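Local atomic coordinates of transcriptional regulator (Methanobacterium thermoautotrophicum, PDB entry 3BPV), a protein that probably binds DNA as a dimeric winged-helix transcriptional repressor of the MarR family. Residues 12-17 with 105-110; 25-30 with 65-70; 43-48 with 82-87. One frame throughout, in Å; residues are numbered along the deposited sequence.

Overall arrangement
The three contacts follow the molecule from its dimerisation side to its winged-helix part, which probably binds DNA. Interaction 1 packs helix 3-21 against helix 97-111 beside the second subunit. Interaction 2 places the turn leading into helix 29-40 against the end of helix 57-69; its centre is about 18 Å from that of interaction 1, and the two meet where His14 ND1 lies 2.5 Å from Asp29 OD2, a probable hydrogen bond. Interaction 3 ties the start of helix 46-53 to strand 84-89. It is about 18 Å from interaction 2 between centres, with nearest atoms about 6 Å apart, and about 31 Å between centres from interaction 1, across the centre of the chain.

Interaction 1. Residues 12-17 with 105-110; sequences RSHRVF and ERWEDL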
loop_
_atom_site.group_PDB
_atom_site.type_symbol
_atom_site.label_atom_id
_atom_site.label_comp_id
_atom_site.label_asym_id
_atom_site.label_seq_id
_atom_site.Cartn_x
_atom_site.Cartn_y
_atom_site.Cartn_z
ATOM N N ARG A 12 0.678 -6.783 -3.029
ATOM C CA ARG A 12 2.081 -6.907 -3.405
ATOM C C ARG A 12 2.192 -7.565 -4.777
ATOM O O ARG A 12 3.105 -7.258 -5.554
ATOM C CB ARG A 12 2.860 -7.711 -2.360
ATOM C CG ARG A 12 3.273 -6.893 -1.149
ATOM C CD ARG A 12 4.393 -7.571 -0.381
ATOM N NE ARG A 12 3.943 -8.740 0.365
ATOM C CZ ARG A 12 3.290 -8.684 1.521
ATOM N NH1 ARG A 12 3.008 -7.513 2.070
ATOM N NH2 ARG A 12 2.926 -9.803 2.132
ATOM N N SER A 13 1.264 -8.465 -5.087
ATOM C CA SER A 13 1.298 -9.127 -6.383
ATOM C C SER A 13 0.959 -8.090 -7.441
ATOM O O SER A 13 1.508 -8.110 -8.543
ATOM C CB SER A 13 0.299 -10.289 -6.433
ATOM O OG SER A 13 -1.039 -9.844 -6.548
ATOM N N HIS A 14 0.069 -7.167 -7.093
ATOM C CA HIS A 14 -0.326 -6.110 -8.014
ATOM C C HIS A 14 0.870 -5.212 -8.291
ATOM O O HIS A 14 1.121 -4.827 -9.433
ATOM C CB HIS A 14 -1.486 -5.304 -7.413
ATOM C CG HIS A 14 -1.920 -4.143 -8.251
ATOM N ND1 HIS A 14 -1.316 -2.908 -8.178
ATOM C CD2 HIS A 14 -2.901 -4.027 -9.178
ATOM C CE1 HIS A 14 -1.905 -2.080 -9.022
ATOM N NE2 HIS A 14 -2.870 -2.735 -9.642
ATOM N N ARG A 15 1.624 -4.899 -7.244
ATOM C CA ARG A 15 2.802 -4.061 -7.374
ATOM C C ARG A 15 3.831 -4.693 -8.309
ATOM O O ARG A 15 4.394 -4.019 -9.177
ATOM C CB ARG A 15 3.409 -3.820 -5.992
ATOM C CG ARG A 15 4.608 -2.892 -5.976
ATOM C CD ARG A 15 4.639 -2.109 -4.669
ATOM N NE ARG A 15 4.429 -2.980 -3.522
ATOM C CZ ARG A 15 4.186 -2.553 -2.289
ATOM N NH1 ARG A 15 4.118 -1.252 -2.034
ATOM N NH2 ARG A 15 4.010 -3.427 -1.305
ATOM N N VAL A 16 4.076 -5.986 -8.127
ATOM C CA VAL A 16 5.039 -6.689 -8.968
ATOM C C VAL A 16 4.527 -6.768 -10.408
ATOM O O VAL A 16 5.287 -6.573 -11.357
ATOM C CB VAL A 16 5.309 -8.117 -8.436
ATOM C CG1 VAL A 16 6.163 -8.898 -9.430
ATOM C CG2 VAL A 16 6.024 -8.044 -7.094
ATOM N N PHE A 17 3.240 -7.046 -10.575
ATOM C CA PHE A 17 2.655 -7.152 -11.912
ATOM C C PHE A 17 2.730 -5.816 -12.663
ATOM O O PHE A 17 3.104 -5.773 -13.840
ATOM C CB PHE A 17 1.194 -7.599 -11.803
ATOM C CG PHE A 17 0.615 -8.113 -13.088
ATOM C CD1 PHE A 17 0.940 -9.379 -13.554
ATOM C CD2 PHE A 17 -0.262 -7.331 -13.830
ATOM C CE1 PHE A 17 0.400 -9.866 -14.743
ATOM C CE2 PHE A 17 -0.810 -7.805 -15.021
ATOM C CZ PHE A 17 -0.477 -9.078 -15.478
ATOM N N GLU A 105 -6.995 -5.241 -15.606
ATOM C CA GLU A 105 -7.905 -6.321 -15.970
ATOM C C GLU A 105 -7.170 -7.658 -16.021
ATOM O O GLU A 105 -7.666 -8.668 -15.520
ATOM C CB GLU A 105 -8.539 -6.029 -17.335
ATOM C CG GLU A 105 -9.558 -7.063 -17.784
ATOM C CD GLU A 105 -10.137 -6.747 -19.152
ATOM O OE1 GLU A 105 -10.687 -5.638 -19.329
ATOM O OE2 GLU A 105 -10.043 -7.610 -20.048
ATOM N N ARG A 106 -5.991 -7.665 -16.639
ATOM C CA ARG A 106 -5.198 -8.884 -16.739
ATOM C C ARG A 106 -4.806 -9.392 -15.352
ATOM O O ARG A 106 -4.837 -10.596 -15.089
ATOM C CB ARG A 106 -3.936 -8.635 -17.578
ATOM C CG ARG A 106 -4.195 -8.413 -19.066
ATOM C CD ARG A 106 -2.895 -8.092 -19.795
ATOM N NE ARG A 106 -1.893 -9.138 -19.598
ATOM C CZ ARG A 106 -0.633 -9.057 -20.012
ATOM N NH1 ARG A 106 -0.208 -7.976 -20.653
ATOM N NH2 ARG A 106 0.204 -10.060 -19.787
ATOM N N TRP A 107 -4.420 -8.478 -14.466
ATOM C CA TRP A 107 -4.034 -8.871 -13.116
ATOM C C TRP A 107 -5.227 -9.514 -12.408
ATOM O O TRP A 107 -5.099 -10.567 -11.785
ATOM C CB TRP A 107 -3.550 -7.653 -12.323
ATOM C CG TRP A 107 -3.256 -7.970 -10.895
ATOM C CD1 TRP A 107 -2.203 -8.694 -10.412
ATOM C CD2 TRP A 107 -4.062 -7.622 -9.763
ATOM N NE1 TRP A 107 -2.309 -8.820 -9.046
ATOM C CE2 TRP A 107 -3.440 -8.174 -8.623
ATOM C CE3 TRP A 107 -5.254 -6.903 -9.603
ATOM C CZ2 TRP A 107 -3.968 -8.027 -7.337
ATOM C CZ3 TRP A 107 -5.782 -6.759 -8.322
ATOM C CH2 TRP A 107 -5.137 -7.320 -7.207
ATOM N N GLU A 108 -6.387 -8.882 -12.519
ATOM C CA GLU A 108 -7.590 -9.412 -11.887
ATOM C C GLU A 108 -7.949 -10.790 -12.430
ATOM O O GLU A 108 -8.299 -11.693 -11.666
ATOM C CB GLU A 108 -8.767 -8.448 -12.085
ATOM C CG GLU A 108 -8.690 -7.221 -11.193
ATOM C CD GLU A 108 -9.883 -6.295 -11.342
ATOM O OE1 GLU A 108 -11.031 -6.792 -11.332
ATOM O OE2 GLU A 108 -9.665 -5.069 -11.448
ATOM N N ASP A 109 -7.855 -10.964 -13.746
ATOM C CA ASP A 109 -8.191 -12.257 -14.328
ATOM C C ASP A 109 -7.273 -13.353 -13.797
ATOM O O ASP A 109 -7.726 -14.465 -13.504
ATOM C CB ASP A 109 -8.114 -12.209 -15.861
ATOM C CG ASP A 109 -9.186 -11.321 -16.468
ATOM O OD1 ASP A 109 -10.222 -11.110 -15.810
ATOM O OD2 ASP A 109 -9.000 -10.847 -17.608
ATOM N N LEU A 110 -5.989 -13.041 -13.675
ATOM C CA LEU A 110 -5.028 -14.006 -13.155
ATOM C C LEU A 110 -5.325 -14.328 -11.690
ATOM O O LEU A 110 -5.305 -15.486 -11.278
ATOM C CB LEU A 110 -3.604 -13.458 -13.282
ATOM C CG LEU A 110 -2.983 -13.422 -14.683
ATOM C CD1 LEU A 110 -1.764 -12.522 -14.671
ATOM C CD2 LEU A 110 -2.604 -14.826 -15.124
#
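Ser13 meets the edge of the Trp107 indole: Trp107 NE1 donates to Ser13 OG at 3.0 Å with an N-H...O angle of 149°, and the oxygen lies practically in the ring plane. Ser13 OG also bonds to Ile10 O, one turn earlier in its helix, which fixes the hydroxyl that receives the indole.

His14 covers a face of the same indole. His14 CA sits 3.9 Å from the centroid of the Trp107 five-membered ring, a CH-pi contact, while the imidazole turns an edge to the six-membered ring. The planes are nearly perpendicular, so this is a T-shaped pair, with His14 CD2 leading, 3.7 Å from Trp107 CE3. Both imidazole nitrogens are engaged, ND1 with Asp29 and NE2 with Glu104, which should restrict ring rotation.

One turn on, Phe17 has CG anti to the backbone N (chi1 -164°), which sends the ring across to helix 97-111. Phe17 CD2 lies 3.6 Å from Trp107 CB, with Trp107 CA over one face, and Phe17 CE1 reaches Leu110 CD1 at 3.4 Å. Phe17 CZ lies over one face of the Arg106 guanidinium, the planes nearly perpendicular; Arg106 NH2 is salt-bridged to Glu21.

Helix 3-21 thus packs on helix 97-111, the short segments at 134° with axes 10.6 Å apart. Asp29, starting helix 29-40, reaches His14, and the second subunit lies alongside, setting this aromatic cluster next to the dimer interface.

Interaction 2. Residues 25-30 with 65-70; sequences LNLTDA and RRLEES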
loop_
_atom_site.group_PDB
_atom_site.type_symbol
_atom_site.label_atom_id
_atom_site.label_comp_id
_atom_site.label_asym_id
_atom_site.label_seq_id
_atom_site.Cartn_x
_atom_site.Cartn_y
_atom_site.Cartn_z
ATOM N N LEU A 25 7.529 1.760 -19.278
ATOM C CA LEU A 25 7.099 3.152 -19.160
ATOM C C LEU A 25 7.623 3.732 -17.851
ATOM O O LEU A 25 7.259 4.842 -17.455
ATOM C CB LEU A 25 5.572 3.242 -19.179
ATOM C CG LEU A 25 4.875 2.742 -20.444
ATOM C CD1 LEU A 25 3.371 2.816 -20.251
ATOM C CD2 LEU A 25 5.306 3.584 -21.634
ATOM N N ASN A 26 8.477 2.961 -17.186
ATOM C CA ASN A 26 9.065 3.354 -15.909
ATOM C C ASN A 26 7.987 3.616 -14.872
ATOM O O ASN A 26 8.150 4.453 -13.979
ATOM C CB ASN A 26 9.944 4.599 -16.066
ATOM C CG ASN A 26 11.254 4.302 -16.765
ATOM O OD1 ASN A 26 11.792 3.199 -16.653
ATOM N ND2 ASN A 26 11.784 5.287 -17.477
ATOM N N LEU A 27 6.892 2.879 -14.979
ATOM C CA LEU A 27 5.789 3.048 -14.047
ATOM C C LEU A 27 5.809 2.023 -12.928
ATOM O O LEU A 27 6.260 0.890 -13.100
ATOM C CB LEU A 27 4.446 2.973 -14.789
ATOM C CG LEU A 27 4.042 4.187 -15.630
ATOM C CD1 LEU A 27 2.828 3.830 -16.475
ATOM C CD2 LEU A 27 3.735 5.370 -14.717
ATOM N N THR A 28 5.316 2.453 -11.776
ATOM C CA THR A 28 5.210 1.627 -10.593
ATOM C C THR A 28 3.800 1.810 -10.067
ATOM O O THR A 28 3.092 2.744 -10.463
ATOM C CB THR A 28 6.164 2.086 -9.497
ATOM O OG1 THR A 28 5.925 3.474 -9.226
ATOM C CG2 THR A 28 7.609 1.874 -9.917
ATOM N N ASP A 29 3.400 0.935 -9.160
ATOM C CA ASP A 29 2.079 0.987 -8.560
ATOM C C ASP A 29 1.794 2.373 -7.979
ATOM O O ASP A 29 0.728 2.941 -8.204
ATOM C CB ASP A 29 2.000 -0.073 -7.460
ATOM C CG ASP A 29 0.618 -0.234 -6.896
ATOM O OD1 ASP A 29 0.012 0.778 -6.487
ATOM O OD2 ASP A 29 0.143 -1.386 -6.849
ATOM N N ALA A 30 2.742 2.915 -7.228
ATOM C CA ALA A 30 2.560 4.225 -6.612
ATOM C C ALA A 30 2.311 5.317 -7.652
ATOM O O ALA A 30 1.467 6.196 -7.453
ATOM C CB ALA A 30 3.775 4.574 -5.758
ATOM N N ARG A 65 7.503 13.375 -8.891
ATOM C CA ARG A 65 8.644 13.824 -9.679
ATOM C C ARG A 65 8.899 12.834 -10.815
ATOM O O ARG A 65 9.181 13.230 -11.945
ATOM C CB ARG A 65 9.885 13.955 -8.790
ATOM C CG ARG A 65 11.069 14.619 -9.477
ATOM C CD ARG A 65 12.213 14.857 -8.499
ATOM N NE ARG A 65 11.808 15.718 -7.391
ATOM C CZ ARG A 65 12.631 16.152 -6.441
ATOM N NH1 ARG A 65 13.912 15.808 -6.460
ATOM N NH2 ARG A 65 12.173 16.933 -5.473
ATOM N N ARG A 66 8.790 11.543 -10.519
ATOM C CA ARG A 66 8.997 10.522 -11.541
ATOM C C ARG A 66 7.939 10.630 -12.638
ATOM O O ARG A 66 8.249 10.484 -13.823
ATOM C CB ARG A 66 8.969 9.129 -10.905
ATOM C CG ARG A 66 10.129 8.888 -9.947
ATOM C CD ARG A 66 10.053 7.528 -9.289
ATOM N NE ARG A 66 10.204 6.436 -10.245
ATOM C CZ ARG A 66 10.219 5.149 -9.908
ATOM N NH1 ARG A 66 10.092 4.795 -8.637
ATOM N NH2 ARG A 66 10.365 4.219 -10.839
ATOM N N LEU A 67 6.691 10.890 -12.259
ATOM C CA LEU A 67 5.632 11.014 -13.256
ATOM C C LEU A 67 5.879 12.232 -14.128
ATOM O O LEU A 67 5.639 12.199 -15.334
ATOM C CB LEU A 67 4.260 11.146 -12.588
ATOM C CG LEU A 67 3.618 9.858 -12.073
ATOM C CD1 LEU A 67 2.396 10.205 -11.242
ATOM C CD2 LEU A 67 3.251 8.957 -13.253
ATOM N N GLU A 68 6.367 13.300 -13.512
ATOM C CA GLU A 68 6.655 14.537 -14.231
ATOM C C GLU A 68 7.844 14.348 -15.175
ATOM O O GLU A 68 7.819 14.809 -16.316
ATOM C CB GLU A 68 6.955 15.660 -13.235
ATOM C CG GLU A 68 7.053 17.048 -13.855
ATOM C CD GLU A 68 7.434 18.110 -12.840
ATOM O OE1 GLU A 68 6.752 18.214 -11.799
ATOM O OE2 GLU A 68 8.414 18.845 -13.084
ATOM N N GLU A 69 8.878 13.665 -14.701
ATOM C CA GLU A 69 10.065 13.420 -15.516
ATOM C C GLU A 69 9.703 12.608 -16.751
ATOM O O GLU A 69 10.254 12.821 -17.835
ATOM C CB GLU A 69 11.121 12.667 -14.704
ATOM C CG GLU A 69 12.408 12.390 -15.467
ATOM C CD GLU A 69 13.208 13.647 -15.747
ATOM O OE1 GLU A 69 12.661 14.578 -16.378
ATOM O OE2 GLU A 69 14.389 13.707 -15.339
ATOM N N SER A 70 8.779 11.667 -16.583
ATOM C CA SER A 70 8.340 10.822 -17.688
ATOM C C SER A 70 7.363 11.553 -18.609
ATOM O O SER A 70 6.997 11.040 -19.668
ATOM C CB SER A 70 7.692 9.549 -17.148
ATOM O OG SER A 70 8.634 8.774 -16.424
HETATM O O HOH W 1 7.179 7.208 -14.957
HETATM O O HOH W 2 11.110 8.162 -17.466
#
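Arg66 leaves its helix with CG anti to the carbonyl carbon (chi1 -66°) and bends at chi3 (65°), which brings the guanidinium over to Thr28. Thr28 CG2 stands 3.7 Å from Arg66 NH2, the two side chains crossing at about a right angle. Because a methyl is the partner, the contact is van der Waals; it meets the guanidinium obliquely. Thr28 OG1 sits between the backbone N and the carbonyl carbon (chi1 55°), from where it caps the start of helix 29-40 and also bonds to Gln31 NE2.

Deeper in, the two leucines meet by their branch ends: Leu27 CD2 and Leu67 CD2 are 3.9 Å apart. Phe72 touches both side chains, and Ile96 and Leu22 pack on Leu27, so this methyl contact belongs to a larger apolar cluster.

At the other end, two waters bridge Asn26 and Ser70. One lies 3.1 Å from Asn26 O, probably as donor, and is hydrogen-bonded to Ser70 OG at 2.6 Å; the second accepts from Asn26 ND2 at 3.0 Å and is hydrogen-bonded to Ser70 OG at 2.8 Å.

The contact joins the turn before helix 29-40 to the C-terminal end of helix 57-69, second helix of the helix-turn-helix and, as in MarR proteins, probably the recognition helix. Its chemistry is graded, apolar where the leucines are buried and water-mediated toward the surface, with no direct hydrogen bond between the segments.

Interaction 3. Residues 43-48 with 82-87; sequences GIKQDE and RRRYIL
The Arg84 guanidinium has Lys45 CG over one face, 3.4 Å above its plane and offset toward the rim, and the Asp47 carboxylate and Glu48 CG at its edge. The grip is side-on: Arg84 NE gives a nearly straight bond to Asp47 OD1 (2.9 Å, 174°), and Arg84 NH2 reaches the syn lone pair of Asp47 OD2, also at 2.9 Å, the two planes 44° apart. A longer salt bridge runs from Arg84 NH2 to Glu48 OE2 at 3.4 Å, from a carboxylate turned almost perpendicular.

The backbones join in a single bridge between Lys45 and Ile86. Leu87 N donates to Ile44 O, Gly43 N to Leu87 O, and Gln46 N to Tyr85 O at 2.7 Å. Glu48 OE1 accepts from Lys45 N at 2.9 Å, on its anti side, at the start of helix 46-53. One water links Asp47 N and OD1 to Tyr85 N.

Leu87 turns to the core, its CD1 3.7 Å from Gln46 CA, where Leu64 and Ile38 also pack. The wing strand 84-89 is thus fastened to helix 46-53 by backbone hydrogen bonds, with a salt-bridge network on the outer side and Leu87 on the inner; the two carboxylates probably offset the arginine's charge.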
loop_
_atom_site.group_PDB
_atom_site.type_symbol
_atom_site.label_atom_id
_atom_site.label_comp_id
_atom_site.label_asym_id
_atom_site.label_seq_id
_atom_site.Cartn_x
_atom_site.Cartn_y
_atom_site.Cartn_z
ATOM N N GLY A 43 -6.427 19.307 -11.801
ATOM C CA GLY A 43 -6.214 20.523 -11.037
ATOM C C GLY A 43 -6.056 20.314 -9.544
ATOM O O GLY A 43 -5.851 21.271 -8.800
ATOM N N ILE A 44 -6.157 19.067 -9.096
ATOM C CA ILE A 44 -6.010 18.779 -7.679
ATOM C C ILE A 44 -4.646 19.293 -7.214
ATOM O O ILE A 44 -3.652 19.186 -7.933
ATOM C CB ILE A 44 -6.124 17.251 -7.406
ATOM C CG1 ILE A 44 -6.135 16.987 -5.899
ATOM C CG2 ILE A 44 -4.971 16.507 -8.073
ATOM C CD1 ILE A 44 -6.403 15.535 -5.527
ATOM N N LYS A 45 -4.613 19.874 -6.017
ATOM C CA LYS A 45 -3.366 20.389 -5.456
ATOM C C LYS A 45 -2.521 19.211 -4.986
ATOM O O LYS A 45 -3.058 18.195 -4.539
ATOM C CB LYS A 45 -3.642 21.314 -4.264
ATOM C CG LYS A 45 -3.918 22.776 -4.609
ATOM C CD LYS A 45 -5.211 22.961 -5.376
ATOM C CE LYS A 45 -5.509 24.443 -5.550
ATOM N NZ LYS A 45 -6.724 24.667 -6.373
ATOM N N GLN A 46 -1.204 19.352 -5.082
ATOM C CA GLN A 46 -0.312 18.289 -4.648
ATOM C C GLN A 46 -0.547 17.969 -3.183
ATOM O O GLN A 46 -0.553 16.802 -2.802
ATOM C CB GLN A 46 1.152 18.685 -4.852
ATOM C CG GLN A 46 2.144 17.625 -4.369
ATOM C CD GLN A 46 3.572 17.937 -4.770
ATOM O OE1 GLN A 46 3.815 18.524 -5.825
ATOM N NE2 GLN A 46 4.527 17.526 -3.941
ATOM N N ASP A 47 -0.743 18.993 -2.355
ATOM C CA ASP A 47 -0.968 18.739 -0.940
ATOM C C ASP A 47 -2.297 18.029 -0.712
ATOM O O ASP A 47 -2.443 17.295 0.262
ATOM C CB ASP A 47 -0.892 20.034 -0.112
ATOM C CG ASP A 47 -1.928 21.063 -0.516
ATOM O OD1 ASP A 47 -1.629 21.890 -1.399
ATOM O OD2 ASP A 47 -3.033 21.042 0.056
ATOM N N GLU A 48 -3.263 18.233 -1.609
ATOM C CA GLU A 48 -4.563 17.576 -1.484
ATOM C C GLU A 48 -4.420 16.106 -1.876
ATOM O O GLU A 48 -5.067 15.229 -1.295
ATOM C CB GLU A 48 -5.607 18.271 -2.370
ATOM C CG GLU A 48 -5.830 19.731 -1.999
ATOM C CD GLU A 48 -6.840 20.432 -2.886
ATOM O OE1 GLU A 48 -6.767 20.281 -4.126
ATOM O OE2 GLU A 48 -7.701 21.151 -2.335
ATOM N N ARG A 82 1.530 30.488 -3.017
ATOM C CA ARG A 82 2.852 30.110 -3.508
ATOM C C ARG A 82 3.416 28.845 -2.867
ATOM O O ARG A 82 4.466 28.348 -3.277
ATOM C CB ARG A 82 3.829 31.276 -3.324
ATOM C CG ARG A 82 4.096 31.667 -1.886
ATOM C CD ARG A 82 5.273 30.892 -1.317
ATOM N NE ARG A 82 5.655 31.377 0.006
ATOM C CZ ARG A 82 6.681 30.907 0.710
ATOM N NH1 ARG A 82 7.440 29.935 0.220
ATOM N NH2 ARG A 82 6.945 31.407 1.910
ATOM N N ARG A 83 2.712 28.324 -1.867
ATOM C CA ARG A 83 3.144 27.118 -1.171
ATOM C C ARG A 83 2.410 25.888 -1.684
ATOM O O ARG A 83 2.622 24.782 -1.193
ATOM C CB ARG A 83 2.895 27.271 0.328
ATOM C CG ARG A 83 3.591 28.470 0.930
ATOM C CD ARG A 83 2.970 28.867 2.251
ATOM N NE ARG A 83 3.421 30.192 2.655
ATOM C CZ ARG A 83 2.865 30.911 3.623
ATOM N NH1 ARG A 83 1.827 30.435 4.298
ATOM N NH2 ARG A 83 3.344 32.112 3.909
ATOM N N ARG A 84 1.544 26.081 -2.675
ATOM C CA ARG A 84 0.784 24.965 -3.229
ATOM C C ARG A 84 1.046 24.771 -4.720
ATOM O O ARG A 84 1.451 25.704 -5.416
ATOM C CB ARG A 84 -0.711 25.183 -2.976
ATOM C CG ARG A 84 -1.048 25.481 -1.518
ATOM C CD ARG A 84 -2.549 25.602 -1.303
ATOM N NE ARG A 84 -3.188 24.290 -1.281
ATOM C CZ ARG A 84 -4.501 24.088 -1.258
ATOM N NH1 ARG A 84 -5.339 25.117 -1.264
ATOM N NH2 ARG A 84 -4.977 22.851 -1.206
ATOM N N TYR A 85 0.812 23.552 -5.202
ATOM C CA TYR A 85 1.024 23.212 -6.604
ATOM C C TYR A 85 -0.162 22.477 -7.215
ATOM O O TYR A 85 -0.771 21.617 -6.575
ATOM C CB TYR A 85 2.300 22.376 -6.738
ATOM C CG TYR A 85 3.528 23.191 -6.428
ATOM C CD1 TYR A 85 4.159 23.938 -7.421
ATOM C CD2 TYR A 85 3.998 23.303 -5.121
ATOM C CE1 TYR A 85 5.219 24.782 -7.121
ATOM C CE2 TYR A 85 5.059 24.147 -4.810
ATOM C CZ TYR A 85 5.661 24.885 -5.815
ATOM O OH TYR A 85 6.691 25.748 -5.519
ATOM N N ILE A 86 -0.477 22.825 -8.460
ATOM C CA ILE A 86 -1.592 22.236 -9.189
ATOM C C ILE A 86 -1.107 21.109 -10.086
ATOM O O ILE A 86 -0.123 21.260 -10.808
ATOM C CB ILE A 86 -2.291 23.299 -10.070
ATOM C CG1 ILE A 86 -2.652 24.520 -9.222
ATOM C CG2 ILE A 86 -3.524 22.706 -10.725
ATOM C CD1 ILE A 86 -3.510 24.210 -8.029
ATOM N N LEU A 87 -1.813 19.983 -10.049
ATOM C CA LEU A 87 -1.438 18.831 -10.862
ATOM C C LEU A 87 -2.464 18.528 -11.937
ATOM O O LEU A 87 -3.661 18.669 -11.724
ATOM C CB LEU A 87 -1.291 17.585 -9.983
ATOM C CG LEU A 87 -0.408 17.736 -8.746
ATOM C CD1 LEU A 87 -0.517 16.495 -7.879
ATOM C CD2 LEU A 87 1.028 17.980 -9.177
HETATM O O HOH W 3 0.378 21.641 -3.028
#